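Local atomic coordinates of Rubredoxin\:oxygen oxidoreductase (PDB entry 1E5D), a protein that reduces dioxygen to two water molecules in a four-electron reaction, using a diiron centre and a flavin mononucleotide cofactor. Residues F258-W263 against W288-H293. Residues are numbered along the deposited sequence; the frame is centred on the assembly and turned at random.
Sequences FYDSMW and WCKACH. With FMN (flavin mononucleotide), chain C.
Trp288 holds CG trans to its backbone N (chi1 -172°), which lets the indole reach past Tyr259 O to the carboxylate of Asp260, whose CG lies opposite its backbone N. The bond from Trp288 NE1 to Asp260 OD1 measures 3.0 Å but is bent to 145°, arriving from above the carboxylate plane. Asp260 OD1 also accepts a 2.7 Å bond from Ser261 N and, on its syn side, a salt bridge from Lys290 NZ. Three donors converge on one oxygen, which should restrict the carboxylate's rotation. The lysine reaches it by a bent chain whose CB sits over the rim of one indole face, and its ammonium also bonds Gly25 O of the second subunit. On the opposite indole face the Tyr259 ring meets it face to face at the margins, 19° from the plane of the five-membered ring, in an offset pair with little overlap; Tyr259 CZ and Trp288 CD1 are 3.6 Å apart. Cys289 N gives Tyr259 O, at the indole edge in its plane, a straight 3.0 Å backbone bond, while Cys289 SG meets the Phe258 ring obliquely. Beyond Asp260 the chain becomes the phosphate loop of a flavodoxin-like domain: Ser261 OG and the backbone N atoms of Met262 and Trp263 bind the FMN phosphate. Strand 254-259 runs parallel between outermost strand 283-288 and strand 306-310, with Tyr259 packed on helix 265-279 and Phe258 on helix 320-331.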
loop_
_atom_site.group_PDB
_atom_site.type_symbol
_atom_site.label_atom_id
_atom_site.label_comp_id
_atom_site.label_asym_id
_atom_site.label_seq_id
_atom_site.Cartn_x
_atom_site.Cartn_y
_atom_site.Cartn_z
ATOM N N PHE A 258 -3.004 13.990 3.941
ATOM C CA PHE A 258 -2.518 12.935 3.044
ATOM C C PHE A 258 -3.721 12.414 2.267
ATOM O O PHE A 258 -4.841 12.328 2.749
ATOM C CB PHE A 258 -1.760 11.862 3.786
ATOM C CG PHE A 258 -2.473 10.803 4.584
ATOM C CD1 PHE A 258 -2.950 9.655 3.973
ATOM C CD2 PHE A 258 -2.664 10.923 5.945
ATOM C CE1 PHE A 258 -3.583 8.650 4.675
ATOM C CE2 PHE A 258 -3.303 9.923 6.662
ATOM C CZ PHE A 258 -3.771 8.777 6.035
ATOM N N TYR A 259 -3.448 12.099 1.012
ATOM C CA TYR A 259 -4.468 11.757 0.047
ATOM C C TYR A 259 -3.843 10.855 -1.010
ATOM O O TYR A 259 -2.620 10.761 -1.108
ATOM C CB TYR A 259 -5.032 13.037 -0.614
ATOM C CG TYR A 259 -4.070 13.522 -1.688
ATOM C CD1 TYR A 259 -2.877 14.136 -1.319
ATOM C CD2 TYR A 259 -4.329 13.371 -3.048
ATOM C CE1 TYR A 259 -1.977 14.589 -2.272
ATOM C CE2 TYR A 259 -3.433 13.809 -4.004
ATOM C CZ TYR A 259 -2.254 14.421 -3.610
ATOM O OH TYR A 259 -1.382 14.854 -4.580
ATOM N N ASP A 260 -4.708 10.277 -1.821
ATOM C CA ASP A 260 -4.353 9.709 -3.109
ATOM C C ASP A 260 -5.460 10.106 -4.080
ATOM O O ASP A 260 -6.511 10.609 -3.672
ATOM C CB ASP A 260 -4.151 8.207 -3.046
ATOM C CG ASP A 260 -3.306 7.696 -4.198
ATOM O OD1 ASP A 260 -2.947 8.510 -5.077
ATOM O OD2 ASP A 260 -3.012 6.490 -4.235
ATOM N N SER A 261 -5.224 9.917 -5.369
ATOM C CA SER A 261 -6.175 10.424 -6.362
ATOM C C SER A 261 -5.924 9.773 -7.708
ATOM O O SER A 261 -4.792 9.370 -7.996
ATOM C CB SER A 261 -6.026 11.937 -6.450
ATOM O OG SER A 261 -6.931 12.479 -7.397
ATOM N N MET A 262 -6.950 9.649 -8.543
ATOM C CA MET A 262 -6.686 9.101 -9.876
ATOM C C MET A 262 -6.691 10.220 -10.909
ATOM O O MET A 262 -5.777 10.276 -11.727
ATOM C CB MET A 262 -7.691 8.011 -10.263
ATOM C CG MET A 262 -7.824 6.942 -9.189
ATOM S SD MET A 262 -9.258 5.878 -9.402
ATOM C CE MET A 262 -10.516 6.846 -8.557
ATOM N N TRP A 263 -7.696 11.080 -10.858
ATOM C CA TRP A 263 -7.880 12.123 -11.869
ATOM C C TRP A 263 -7.729 13.526 -11.299
ATOM O O TRP A 263 -8.179 14.520 -11.859
ATOM C CB TRP A 263 -9.245 11.950 -12.569
ATOM C CG TRP A 263 -9.167 10.751 -13.479
ATOM C CD1 TRP A 263 -9.707 9.512 -13.278
ATOM C CD2 TRP A 263 -8.487 10.707 -14.738
ATOM N NE1 TRP A 263 -9.401 8.697 -14.351
ATOM C CE2 TRP A 263 -8.654 9.405 -15.256
ATOM C CE3 TRP A 263 -7.752 11.641 -15.475
ATOM C CZ2 TRP A 263 -8.115 9.013 -16.481
ATOM C CZ3 TRP A 263 -7.222 11.248 -16.688
ATOM C CH2 TRP A 263 -7.404 9.949 -17.180
ATOM N N TRP A 288 1.269 13.122 -0.668
ATOM C CA TRP A 288 0.721 12.172 -1.616
ATOM C C TRP A 288 1.142 10.745 -1.297
ATOM O O TRP A 288 2.334 10.446 -1.236
ATOM C CB TRP A 288 1.203 12.563 -3.013
ATOM C CG TRP A 288 0.592 11.808 -4.144
ATOM C CD1 TRP A 288 -0.630 11.209 -4.141
ATOM C CD2 TRP A 288 1.152 11.565 -5.437
ATOM N NE1 TRP A 288 -0.862 10.607 -5.354
ATOM C CE2 TRP A 288 0.214 10.813 -6.168
ATOM C CE3 TRP A 288 2.354 11.908 -6.063
ATOM C CZ2 TRP A 288 0.428 10.391 -7.484
ATOM C CZ3 TRP A 288 2.568 11.493 -7.366
ATOM C CH2 TRP A 288 1.613 10.741 -8.069
ATOM N N CYS A 289 0.200 9.836 -1.086
ATOM C CA CYS A 289 0.552 8.457 -0.771
ATOM C C CYS A 289 1.358 7.774 -1.863
ATOM O O CYS A 289 2.047 6.785 -1.624
ATOM C CB CYS A 289 -0.709 7.610 -0.527
ATOM S SG CYS A 289 -1.561 8.047 0.996
ATOM N N LYS A 290 1.290 8.261 -3.099
ATOM C CA LYS A 290 2.078 7.576 -4.129
ATOM C C LYS A 290 3.542 7.998 -4.058
ATOM O O LYS A 290 4.380 7.306 -4.632
ATOM C CB LYS A 290 1.513 7.863 -5.514
ATOM C CG LYS A 290 0.949 6.673 -6.257
ATOM C CD LYS A 290 -0.555 6.573 -6.141
ATOM C CE LYS A 290 -1.179 6.129 -7.456
ATOM N NZ LYS A 290 -2.446 6.879 -7.701
ATOM N N ALA A 291 3.846 9.087 -3.367
ATOM C CA ALA A 291 5.179 9.641 -3.218
ATOM C C ALA A 291 5.736 9.519 -1.809
ATOM O O ALA A 291 6.912 9.766 -1.551
ATOM C CB ALA A 291 5.160 11.126 -3.594
ATOM N N CYS A 292 4.914 9.162 -0.825
ATOM C CA CYS A 292 5.403 9.165 0.552
ATOM C C CYS A 292 5.150 7.833 1.233
ATOM O O CYS A 292 4.035 7.325 1.258
ATOM C CB CYS A 292 4.733 10.258 1.386
ATOM S SG CYS A 292 4.990 11.943 0.783
ATOM N N HIS A 293 6.205 7.269 1.804
ATOM C CA HIS A 293 5.996 5.999 2.497
ATOM C C HIS A 293 5.002 6.198 3.632
ATOM O O HIS A 293 4.890 7.318 4.155
ATOM C CB HIS A 293 7.332 5.475 3.028
ATOM C CG HIS A 293 7.292 4.013 3.343
ATOM N ND1 HIS A 293 7.222 3.539 4.633
ATOM C CD2 HIS A 293 7.308 2.926 2.545
ATOM C CE1 HIS A 293 7.200 2.219 4.615
ATOM N NE2 HIS A 293 7.249 1.820 3.355
HETATM N N1 FMN C . -17.159 6.722 -7.943
HETATM C C2 FMN C . -18.116 6.239 -7.164
HETATM O O2 FMN C . -19.051 6.902 -6.800
HETATM N N3 FMN C . -18.091 4.898 -6.697
HETATM C C4 FMN C . -17.299 3.956 -7.328
HETATM O O4 FMN C . -17.292 2.829 -6.872
HETATM C C4A FMN C . -16.274 4.472 -8.224
HETATM N N5 FMN C . -15.232 3.693 -8.594
HETATM C C5A FMN C . -14.501 4.136 -9.670
HETATM C C6 FMN C . -13.484 3.280 -10.166
HETATM C C7 FMN C . -12.545 3.735 -11.060
HETATM C C7M FMN C . -11.319 2.907 -11.336
HETATM C C8 FMN C . -12.563 5.123 -11.477
HETATM C C8M FMN C . -11.685 5.580 -12.621
HETATM C C9 FMN C . -13.677 5.910 -11.148
HETATM C C9A FMN C . -14.505 5.490 -10.104
HETATM N N10 FMN C . -15.413 6.362 -9.429
HETATM C C10 FMN C . -16.314 5.883 -8.579
HETATM C "C1'" FMN C . -15.473 7.766 -9.902
HETATM C "C2'" FMN C . -14.375 8.626 -9.227
HETATM O "O2'" FMN C . -14.561 8.637 -7.816
HETATM C "C3'" FMN C . -14.553 10.025 -9.795
HETATM O "O3'" FMN C . -13.965 10.004 -11.093
HETATM C "C4'" FMN C . -13.829 11.067 -8.939
HETATM O "O4'" FMN C . -13.991 12.371 -9.520
HETATM C "C5'" FMN C . -12.370 10.668 -8.885
HETATM O "O5'" FMN C . -11.584 11.727 -8.033
HETATM P P FMN C . -10.098 11.976 -8.264
HETATM O O1P FMN C . -9.574 12.617 -6.977
HETATM O O2P FMN C . -9.426 10.828 -8.679
HETATM O O3P FMN C . -9.934 12.937 -9.350
#